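Local coordinates for aldo-keto reductase family 1, member B4 (Aldose reductase) (Schistosoma japonicum, PDB 4HBK), which probably reduces aldehydes and sugars such as glucose to the corresponding alcohols with NADPH, as aldose reductases of the aldo/keto reductase family do, at residues 39-44 against 234-239; 73-78 against 105-110; 141-146 against 176-181. All coordinates share one frame; numbering follows the deposited sequence.

Contact 1: 39-44 against 234-239; sequences KMNNGR and VGLTVT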
loop_
_atom_site.group_PDB
_atom_site.type_symbol
_atom_site.label_atom_id
_atom_site.label_comp_id
_atom_site.label_asym_id
_atom_site.label_seq_id
_atom_site.Cartn_x
_atom_site.Cartn_y
_atom_site.Cartn_z
ATOM N N LYS A 39 6.921 6.991 -12.513
ATOM C CA LYS A 39 6.682 6.219 -13.721
ATOM C C LYS A 39 6.972 4.755 -13.466
ATOM O O LYS A 39 8.043 4.395 -12.962
ATOM C CB LYS A 39 7.586 6.722 -14.842
ATOM C CG LYS A 39 7.206 6.269 -16.242
ATOM C CD LYS A 39 8.364 6.583 -17.192
ATOM C CE LYS A 39 7.895 6.918 -18.596
ATOM N NZ LYS A 39 9.045 7.403 -19.422
ATOM N N MET A 40 6.030 3.898 -13.829
ATOM C CA MET A 40 6.170 2.484 -13.516
ATOM C C MET A 40 6.741 1.725 -14.700
ATOM O O MET A 40 6.828 2.257 -15.800
ATOM C CB MET A 40 4.830 1.905 -13.057
ATOM C CG MET A 40 4.338 2.500 -11.731
ATOM S SD MET A 40 2.819 1.719 -11.122
ATOM C CE MET A 40 1.678 2.181 -12.414
ATOM N N ASN A 41 7.129 0.477 -14.488
ATOM C CA ASN A 41 7.788 -0.256 -15.565
ATOM C C ASN A 41 6.895 -0.562 -16.772
ATOM O O ASN A 41 7.383 -1.032 -17.796
ATOM C CB ASN A 41 8.470 -1.523 -15.042
ATOM C CG ASN A 41 7.516 -2.442 -14.307
ATOM O OD1 ASN A 41 6.296 -2.281 -14.369
ATOM N ND2 ASN A 41 8.073 -3.421 -13.611
ATOM N N ASN A 42 5.599 -0.299 -16.660
ATOM C CA ASN A 42 4.694 -0.523 -17.788
ATOM C C ASN A 42 4.298 0.778 -18.481
ATOM O O ASN A 42 3.377 0.805 -19.295
ATOM C CB ASN A 42 3.439 -1.278 -17.340
ATOM C CG ASN A 42 2.616 -0.491 -16.330
ATOM O OD1 ASN A 42 2.932 0.654 -16.024
ATOM N ND2 ASN A 42 1.547 -1.100 -15.820
ATOM N N GLY A 43 4.988 1.862 -18.148
ATOM C CA GLY A 43 4.743 3.134 -18.799
ATOM C C GLY A 43 3.734 4.008 -18.078
ATOM O O GLY A 43 3.697 5.217 -18.301
ATOM N N ARG A 44 2.919 3.410 -17.208
ATOM C CA ARG A 44 1.909 4.172 -16.470
ATOM C C ARG A 44 2.513 4.895 -15.258
ATOM O O ARG A 44 3.597 4.538 -14.785
ATOM C CB ARG A 44 0.756 3.257 -16.052
ATOM C CG ARG A 44 0.125 2.513 -17.224
ATOM C CD ARG A 44 -0.979 1.581 -16.768
ATOM N NE ARG A 44 -1.460 0.735 -17.859
ATOM C CZ ARG A 44 -2.425 1.089 -18.699
ATOM N NH1 ARG A 44 -3.008 2.280 -18.569
ATOM N NH2 ARG A 44 -2.817 0.252 -19.656
ATOM N N VAL A 234 15.311 -3.809 -9.664
ATOM C CA VAL A 234 14.641 -4.594 -10.703
ATOM C C VAL A 234 13.452 -3.855 -11.315
ATOM O O VAL A 234 12.645 -4.442 -12.026
ATOM C CB VAL A 234 14.219 -5.992 -10.214
ATOM C CG1 VAL A 234 15.450 -6.823 -9.902
ATOM C CG2 VAL A 234 13.311 -5.884 -8.994
ATOM N N GLY A 235 13.353 -2.556 -11.041
ATOM C CA GLY A 235 12.405 -1.716 -11.750
ATOM C C GLY A 235 11.021 -1.583 -11.136
ATOM O O GLY A 235 10.144 -0.941 -11.723
ATOM N N LEU A 236 10.807 -2.177 -9.963
ATOM C CA LEU A 236 9.534 -1.978 -9.271
ATOM C C LEU A 236 9.512 -0.586 -8.668
ATOM O O LEU A 236 10.558 -0.053 -8.311
ATOM C CB LEU A 236 9.376 -2.966 -8.126
ATOM C CG LEU A 236 9.443 -4.457 -8.420
ATOM C CD1 LEU A 236 8.512 -5.189 -7.469
ATOM C CD2 LEU A 236 9.079 -4.732 -9.869
ATOM N N THR A 237 8.324 -0.004 -8.528
ATOM C CA THR A 237 8.177 1.156 -7.660
ATOM C C THR A 237 7.801 0.618 -6.291
ATOM O O THR A 237 7.300 -0.508 -6.173
ATOM C CB THR A 237 7.083 2.097 -8.124
ATOM O OG1 THR A 237 5.816 1.432 -8.027
ATOM C CG2 THR A 237 7.343 2.568 -9.566
ATOM N N VAL A 238 8.031 1.419 -5.259
ATOM C CA VAL A 238 7.844 0.946 -3.902
ATOM C C VAL A 238 6.993 1.912 -3.114
ATOM O O VAL A 238 7.240 3.112 -3.115
ATOM C CB VAL A 238 9.188 0.761 -3.184
ATOM C CG1 VAL A 238 8.965 0.206 -1.784
ATOM C CG2 VAL A 238 10.094 -0.176 -3.991
ATOM N N THR A 239 5.993 1.377 -2.429
ATOM C CA THR A 239 5.090 2.190 -1.643
ATOM C C THR A 239 5.331 1.903 -0.180
ATOM O O THR A 239 5.455 0.743 0.229
ATOM C CB THR A 239 3.626 1.874 -1.986
ATOM O OG1 THR A 239 3.358 2.279 -3.337
ATOM C CG2 THR A 239 2.664 2.594 -1.028
HETATM O O HOH W 1 7.390 -0.245 -11.928
HETATM O O HOH W 2 10.990 -3.651 -14.122
#

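Contact 2: 73-78 against 105-110; sequences YRHLDC and DIFITS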
loop_
_atom_site.group_PDB
_atom_site.type_symbol
_atom_site.label_atom_id
_atom_site.label_comp_id
_atom_site.label_asym_id
_atom_site.label_seq_id
_atom_site.Cartn_x
_atom_site.Cartn_y
_atom_site.Cartn_z
ATOM N N TYR A 73 -5.549 15.180 -3.005
ATOM C CA TYR A 73 -5.153 13.789 -3.224
ATOM C C TYR A 73 -5.789 13.243 -4.509
ATOM O O TYR A 73 -6.970 13.495 -4.773
ATOM C CB TYR A 73 -5.629 12.902 -2.074
ATOM C CG TYR A 73 -4.939 13.060 -0.727
ATOM C CD1 TYR A 73 -5.220 14.142 0.106
ATOM C CD2 TYR A 73 -4.063 12.075 -0.254
ATOM C CE1 TYR A 73 -4.612 14.266 1.345
ATOM C CE2 TYR A 73 -3.454 12.185 0.993
ATOM C CZ TYR A 73 -3.742 13.287 1.786
ATOM O OH TYR A 73 -3.148 13.408 3.019
ATOM N N ARG A 74 -5.027 12.463 -5.281
ATOM C CA ARG A 74 -5.530 11.872 -6.524
ATOM C C ARG A 74 -5.226 10.366 -6.573
ATOM O O ARG A 74 -5.123 9.757 -7.639
ATOM C CB ARG A 74 -4.941 12.598 -7.746
ATOM C CG ARG A 74 -5.412 14.062 -7.908
ATOM C CD ARG A 74 -6.918 14.124 -8.163
ATOM N NE ARG A 74 -7.432 15.490 -8.304
ATOM C CZ ARG A 74 -7.974 16.200 -7.314
ATOM N NH1 ARG A 74 -8.065 15.693 -6.086
ATOM N NH2 ARG A 74 -8.420 17.424 -7.550
ATOM N N HIS A 75 -5.105 9.771 -5.398
ATOM C CA HIS A 75 -4.660 8.398 -5.263
ATOM C C HIS A 75 -5.286 7.865 -3.980
ATOM O O HIS A 75 -5.138 8.479 -2.921
ATOM C CB HIS A 75 -3.128 8.389 -5.188
ATOM C CG HIS A 75 -2.523 7.061 -4.847
ATOM N ND1 HIS A 75 -1.165 6.830 -4.927
ATOM C CD2 HIS A 75 -3.074 5.910 -4.397
ATOM C CE1 HIS A 75 -0.909 5.586 -4.561
ATOM N NE2 HIS A 75 -2.044 5.003 -4.237
ATOM N N LEU A 76 -6.019 6.753 -4.073
ATOM C CA LEU A 76 -6.626 6.135 -2.884
ATOM C C LEU A 76 -6.158 4.703 -2.775
ATOM O O LEU A 76 -6.201 3.969 -3.756
ATOM C CB LEU A 76 -8.158 6.154 -2.946
ATOM C CG LEU A 76 -8.857 7.461 -3.325
ATOM C CD1 LEU A 76 -10.355 7.228 -3.600
ATOM C CD2 LEU A 76 -8.680 8.476 -2.221
ATOM N N ASP A 77 -5.717 4.302 -1.584
ATOM C CA ASP A 77 -5.225 2.944 -1.369
ATOM C C ASP A 77 -6.211 2.130 -0.540
ATOM O O ASP A 77 -6.457 2.445 0.619
ATOM C CB ASP A 77 -3.848 2.972 -0.704
ATOM C CG ASP A 77 -3.271 1.585 -0.482
ATOM O OD1 ASP A 77 -2.521 1.093 -1.350
ATOM O OD2 ASP A 77 -3.548 0.980 0.572
ATOM N N CYS A 78 -6.776 1.084 -1.136
ATOM C CA CYS A 78 -7.870 0.351 -0.496
ATOM C C CYS A 78 -7.507 -1.113 -0.281
ATOM O O CYS A 78 -6.449 -1.572 -0.700
ATOM C CB CYS A 78 -9.153 0.444 -1.343
ATOM S SG CYS A 78 -9.579 2.118 -1.936
ATOM N N ASP A 105 -8.640 10.584 -13.674
ATOM C CA ASP A 105 -7.870 11.539 -12.876
ATOM C C ASP A 105 -7.446 10.953 -11.525
ATOM O O ASP A 105 -6.640 11.540 -10.817
ATOM C CB ASP A 105 -8.691 12.811 -12.626
ATOM C CG ASP A 105 -8.880 13.651 -13.890
ATOM O OD1 ASP A 105 -7.955 13.661 -14.735
ATOM O OD2 ASP A 105 -9.949 14.307 -14.022
ATOM N N ILE A 106 -8.008 9.804 -11.158
ATOM C CA ILE A 106 -7.732 9.219 -9.850
ATOM C C ILE A 106 -7.021 7.889 -10.012
ATOM O O ILE A 106 -7.306 7.130 -10.940
ATOM C CB ILE A 106 -9.024 8.963 -9.045
ATOM C CG1 ILE A 106 -9.967 10.157 -9.150
ATOM C CG2 ILE A 106 -8.698 8.671 -7.583
ATOM C CD1 ILE A 106 -9.461 11.399 -8.442
ATOM N N PHE A 107 -6.103 7.610 -9.094
ATOM C CA PHE A 107 -5.415 6.329 -9.050
ATOM C C PHE A 107 -5.994 5.497 -7.907
ATOM O O PHE A 107 -5.879 5.875 -6.746
ATOM C CB PHE A 107 -3.922 6.563 -8.827
ATOM C CG PHE A 107 -3.067 5.359 -9.083
ATOM C CD1 PHE A 107 -3.017 4.317 -8.171
ATOM C CD2 PHE A 107 -2.284 5.283 -10.228
ATOM C CE1 PHE A 107 -2.202 3.206 -8.401
ATOM C CE2 PHE A 107 -1.472 4.182 -10.464
ATOM C CZ PHE A 107 -1.436 3.136 -9.552
ATOM N N ILE A 108 -6.612 4.368 -8.231
ATOM C CA ILE A 108 -7.259 3.533 -7.225
ATOM C C ILE A 108 -6.559 2.186 -7.066
ATOM O O ILE A 108 -6.437 1.415 -8.022
ATOM C CB ILE A 108 -8.705 3.231 -7.618
ATOM C CG1 ILE A 108 -9.465 4.530 -7.901
ATOM C CG2 ILE A 108 -9.380 2.384 -6.543
ATOM C CD1 ILE A 108 -9.781 5.319 -6.654
ATOM N N THR A 109 -6.130 1.890 -5.846
ATOM C CA THR A 109 -5.499 0.617 -5.544
ATOM C C THR A 109 -6.393 -0.222 -4.658
ATOM O O THR A 109 -7.001 0.284 -3.711
ATOM C CB THR A 109 -4.179 0.812 -4.786
ATOM O OG1 THR A 109 -3.235 1.488 -5.632
ATOM C CG2 THR A 109 -3.611 -0.537 -4.344
ATOM N N SER A 110 -6.486 -1.508 -4.969
ATOM C CA SER A 110 -7.061 -2.452 -4.026
ATOM C C SER A 110 -6.169 -3.676 -3.939
ATOM O O SER A 110 -5.158 -3.772 -4.640
ATOM C CB SER A 110 -8.486 -2.852 -4.387
ATOM O OG SER A 110 -9.031 -3.647 -3.340
HETATM O O HOH W 3 -4.172 10.129 -10.558
HETATM O O HOH W 4 -1.355 2.156 -3.711
#

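Contact 3: 141-146 against 176-181; sequences YLIHWP and KEMEKL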
loop_
_atom_site.group_PDB
_atom_site.type_symbol
_atom_site.label_atom_id
_atom_site.label_comp_id
_atom_site.label_asym_id
_atom_site.label_seq_id
_atom_site.Cartn_x
_atom_site.Cartn_y
_atom_site.Cartn_z
ATOM N N TYR A 141 -3.643 -3.518 -8.415
ATOM C CA TYR A 141 -4.184 -4.612 -7.618
ATOM C C TYR A 141 -3.014 -5.436 -7.110
ATOM O O TYR A 141 -2.252 -5.999 -7.896
ATOM C CB TYR A 141 -5.100 -5.478 -8.485
ATOM C CG TYR A 141 -6.113 -6.345 -7.740
ATOM C CD1 TYR A 141 -6.830 -5.855 -6.643
ATOM C CD2 TYR A 141 -6.388 -7.641 -8.172
ATOM C CE1 TYR A 141 -7.779 -6.656 -5.982
ATOM C CE2 TYR A 141 -7.323 -8.439 -7.531
ATOM C CZ TYR A 141 -8.019 -7.953 -6.443
ATOM O OH TYR A 141 -8.944 -8.780 -5.832
ATOM N N LEU A 142 -2.876 -5.501 -5.789
ATOM C CA LEU A 142 -1.731 -6.138 -5.152
ATOM C C LEU A 142 -2.118 -7.443 -4.490
ATOM O O LEU A 142 -3.203 -7.563 -3.927
ATOM C CB LEU A 142 -1.180 -5.235 -4.048
ATOM C CG LEU A 142 -0.811 -3.802 -4.405
ATOM C CD1 LEU A 142 -0.208 -3.123 -3.183
ATOM C CD2 LEU A 142 0.157 -3.787 -5.586
ATOM N N ILE A 143 -1.218 -8.414 -4.511
ATOM C CA ILE A 143 -1.379 -9.547 -3.612
ATOM C C ILE A 143 -1.061 -9.080 -2.188
ATOM O O ILE A 143 0.051 -8.613 -1.908
ATOM C CB ILE A 143 -0.481 -10.717 -4.015
ATOM C CG1 ILE A 143 -0.767 -11.113 -5.467
ATOM C CG2 ILE A 143 -0.704 -11.901 -3.073
ATOM C CD1 ILE A 143 -0.034 -12.357 -5.918
ATOM N N HIS A 144 -2.037 -9.185 -1.287
ATOM C CA HIS A 144 -1.921 -8.527 0.026
ATOM C C HIS A 144 -0.784 -9.089 0.889
ATOM O O HIS A 144 -0.092 -8.330 1.567
ATOM C CB HIS A 144 -3.243 -8.602 0.783
ATOM C CG HIS A 144 -3.463 -7.473 1.738
ATOM N ND1 HIS A 144 -4.679 -6.827 1.853
ATOM C CD2 HIS A 144 -2.636 -6.887 2.635
ATOM C CE1 HIS A 144 -4.587 -5.890 2.780
ATOM N NE2 HIS A 144 -3.362 -5.907 3.273
ATOM N N TRP A 145 -0.619 -10.413 0.856
ATOM C CA TRP A 145 0.401 -11.149 1.614
ATOM C C TRP A 145 0.844 -12.332 0.761
ATOM O O TRP A 145 0.112 -12.747 -0.136
ATOM C CB TRP A 145 -0.171 -11.681 2.947
ATOM C CG TRP A 145 -0.425 -10.615 3.980
ATOM C CD1 TRP A 145 -1.590 -9.940 4.194
ATOM C CD2 TRP A 145 0.515 -10.103 4.935
ATOM N NE1 TRP A 145 -1.435 -9.034 5.225
ATOM C CE2 TRP A 145 -0.152 -9.118 5.697
ATOM C CE3 TRP A 145 1.851 -10.386 5.224
ATOM C CZ2 TRP A 145 0.481 -8.399 6.716
ATOM C CZ3 TRP A 145 2.479 -9.670 6.236
ATOM C CH2 TRP A 145 1.795 -8.684 6.966
ATOM N N PRO A 146 2.044 -12.874 1.032
ATOM C CA PRO A 146 2.537 -14.139 0.459
ATOM C C PRO A 146 2.023 -15.396 1.187
ATOM O O PRO A 146 2.459 -16.517 0.874
ATOM C CB PRO A 146 4.059 -14.051 0.630
ATOM C CG PRO A 146 4.324 -12.845 1.516
ATOM C CD PRO A 146 3.025 -12.238 1.926
ATOM N N LYS A 176 -0.539 -15.831 -12.113
ATOM C CA LYS A 176 -1.078 -16.085 -13.445
ATOM C C LYS A 176 -2.489 -15.515 -13.565
ATOM O O LYS A 176 -2.832 -14.916 -14.585
ATOM C CB LYS A 176 -1.062 -17.578 -13.797
ATOM C CG LYS A 176 0.260 -18.044 -14.357
ATOM C CD LYS A 176 0.081 -19.186 -15.362
ATOM C CE LYS A 176 0.047 -20.532 -14.668
ATOM N NZ LYS A 176 1.245 -20.697 -13.786
ATOM N N GLU A 177 -3.299 -15.694 -12.528
ATOM C CA GLU A 177 -4.651 -15.146 -12.548
ATOM C C GLU A 177 -4.640 -13.626 -12.477
ATOM O O GLU A 177 -5.508 -12.967 -13.051
ATOM C CB GLU A 177 -5.499 -15.718 -11.413
ATOM C CG GLU A 177 -6.005 -17.112 -11.678
ATOM C CD GLU A 177 -6.800 -17.195 -12.967
ATOM O OE1 GLU A 177 -6.459 -18.057 -13.794
ATOM O OE2 GLU A 177 -7.754 -16.396 -13.156
ATOM N N MET A 178 -3.665 -13.067 -11.768
ATOM C CA MET A 178 -3.548 -11.612 -11.681
ATOM C C MET A 178 -3.261 -11.081 -13.079
ATOM O O MET A 178 -3.743 -10.016 -13.473
ATOM C CB MET A 178 -2.425 -11.192 -10.727
ATOM C CG MET A 178 -2.641 -11.590 -9.267
ATOM S SD MET A 178 -3.894 -10.593 -8.455
ATOM C CE MET A 178 -3.002 -9.051 -8.240
ATOM N N GLU A 179 -2.472 -11.835 -13.828
ATOM C CA GLU A 179 -2.054 -11.398 -15.148
ATOM C C GLU A 179 -3.246 -11.330 -16.075
ATOM O O GLU A 179 -3.330 -10.440 -16.926
ATOM C CB GLU A 179 -0.995 -12.339 -15.703
ATOM C CG GLU A 179 0.308 -12.229 -14.966
ATOM C CD GLU A 179 1.357 -13.158 -15.511
ATOM O OE1 GLU A 179 0.998 -14.278 -15.948
ATOM O OE2 GLU A 179 2.544 -12.762 -15.505
ATOM N N LYS A 180 -4.177 -12.261 -15.896
ATOM C CA LYS A 180 -5.366 -12.302 -16.734
ATOM C C LYS A 180 -6.242 -11.078 -16.503
ATOM O O LYS A 180 -6.921 -10.610 -17.412
ATOM C CB LYS A 180 -6.174 -13.570 -16.469
ATOM C CG LYS A 180 -5.537 -14.841 -16.973
ATOM C CD LYS A 180 -6.466 -16.018 -16.717
ATOM C CE LYS A 180 -5.809 -17.334 -17.086
ATOM N NZ LYS A 180 -6.574 -18.492 -16.516
ATOM N N LEU A 181 -6.223 -10.558 -15.282
ATOM C CA LEU A 181 -6.980 -9.353 -14.964
ATOM C C LEU A 181 -6.470 -8.188 -15.804
ATOM O O LEU A 181 -7.245 -7.321 -16.230
ATOM C CB LEU A 181 -6.874 -9.020 -13.471
ATOM C CG LEU A 181 -7.460 -10.057 -12.508
ATOM C CD1 LEU A 181 -7.130 -9.723 -11.060
ATOM C CD2 LEU A 181 -8.978 -10.201 -12.703
#

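Contact 1: 39-44 against 234-239
Asn41 and Met40, at the bend of a short beta hairpin near the N terminus, meet the start of strand 237-241 of the (beta/alpha)8 barrel. In aldo/keto reductases such an N-terminal hairpin closes the bottom of the barrel, and the packing of the turn against the start of strand 237-241 is consistent with that. Met40 to Gly43 form a type I turn, and Asn42 OD1 accepts from Arg44 N as an Asx turn. On the barrel side Val234, just past helix 225-233, offers its carbonyl: a water takes a hydrogen bond from Asn41 ND2 at 3.0 Å and donates to Val234 O at 2.8 Å. Gly235, with positive phi (91°), is the C-prime residue of the Schellman motif that ends this helix. A second water donates to Gly235 O (2.8 Å) and accepts from Asn41 N (2.7 Å), so the meeting of turn and helix end is bridged by solvent. Asn41 ND2 also donates to Pro211 O, which ties the amide to the neighbouring loop. Leu236 aims its CB away, but CD2 swings back to lie alongside the Asn41 amide, 4.1 Å from ND2. With Thr237 the strand begins. Its OG1 is engaged by Asn213 ND2 and Ala212 O, while CG2, anti to the carbonyl carbon beside the backbone N (chi1 65° for OG1), is turned to the hairpin. This methyl lies 3.9 Å from Lys39 O and is met by the Met40 chain at an oblique angle, Thr237 CG2 to Met40 CG being 3.7 Å.

Contact 2: 73-78 against 105-110
His75 and Phe107 lie side by side on one face of two parallel strands, pointing the same way, with ring planes at 47° and centroids 5.1 Å apart. Phe107 CD1 sits over the centre of the imidazole, whereas the histidine meets the phenyl ring obliquely. Both rings reach this position with CG anti to the backbone N (chi1 171° for His75). His75 ND1 is bonded to Pro47 O; NE2 is 3.0 Å from a water lying in the plane of the imidazole. That water also donates to Asp77 OD1 and bonds Thr109 OG1, joining three buried side chains of the same face. Asp77 and Thr109 run across each other, OD1 3.6 Å from Thr109 CG2. Gln215 NE2 is a further partner of Asp77 OD1, and OD2 forms a salt bridge with Lys111, predicted to lower the pKa of the active-site tyrosine.

On the other face Leu76 and Ile108 run side by side, their CD1 methyls 3.6 Å apart, and both pack on Leu92 of helix 85-98. At the start of the pair Arg74 folds at chi2 (-64°) and lays its aliphatic part against residues 105-106, just before the neighbouring strand, Arg74 CD 3.7 Å from Ile106 CD1; NH1 donates to Tyr73 O and also to Leu69 O. Four backbone bonds hold the parallel register, from Phe107 N to Arg74 O at one end to Cys78 N to Thr109 O (2.7 Å) at the other. Strand 75-77, helix 85-98 and strand 107-112 make up a beta-alpha-beta unit of the (beta/alpha)8 barrel. Asp77, salt-bridged to Lys111, lies near the predicted proton donor Tyr82, consistent with the active site of aldo/keto reductases at the strand ends.

Contact 3: 141-146 against 176-181
The Tyr141 ring is met at its CD2-CE2 side by two helix residues, Met178 and Leu181, both arriving obliquely. Met178 CE is 3.7 Å from Tyr141 CD2, and Leu181 CD1 touches the same carbon at 3.6 Å and lies close to CE2 as well. The sulfur takes part too: Met178 SD stands 4.9 Å from the ring centroid, 57° off the ring normal, a slanted Met-aromatic contact. The Leu181 and Tyr141 side chains cross obliquely, whereas the methionine runs at about a right angle to the tyrosine side chain. Cys126 of helix 119-133 and Val187 of the next strand are further neighbours of Tyr141.

Met178 carries most of the contact. Its chain leaves the helix with CG anti to the carbonyl carbon, then bends at chi2 and again at chi3 (-74°), curling the terminal methyl in against the strand. There Met178 CE comes within 3.2 Å of Tyr141 O, a close carbon-oxygen approach, and 4.1 Å from Ile143 CG1. The methyl thus rests against the ring, the backbone carbonyl and the isoleucine. This is the strand-to-helix layer of the (beta/alpha)8 barrel, inner wall against outer ring: residues 141-143 run antiparallel to the 176-181 part of the helix (179° between their directions), the two short axes 10.4 Å apart. Leu112 and Ile190, from the strands on either side of 138-143, also touch Met178.

On the helix, away from the strand, Lys180 NZ pairs with Glu177 OE1. Beyond Ile143 the chain leaves the layer for His144, a predicted substrate-binding residue whose ring meets Trp113 edge-to-face and whose carbonyl accepts from Asn194 ND2.

How the contacts relate
From the N terminus the chain first makes the hairpin whose turn belongs to contact 1; contact 1 closes this long loop at residues 234-239, six barrel strands further along the sequence. Contacts 2 and 3 are both nested inside it and follow one another in series: 73-78 with 105-110 closes a beta-alpha-beta unit, then 141-146 with 176-181 joins the next strand to the helix after it. Strands 107-112 and 138-143 are neighbours, and Ser110 O probably accepts from Leu142 N at 3.1 Å, linking contacts 2 and 3. Met40 CE packs on Phe107 CE2 at 4.2 Å, bringing the hairpin of contact 1 against contact 2.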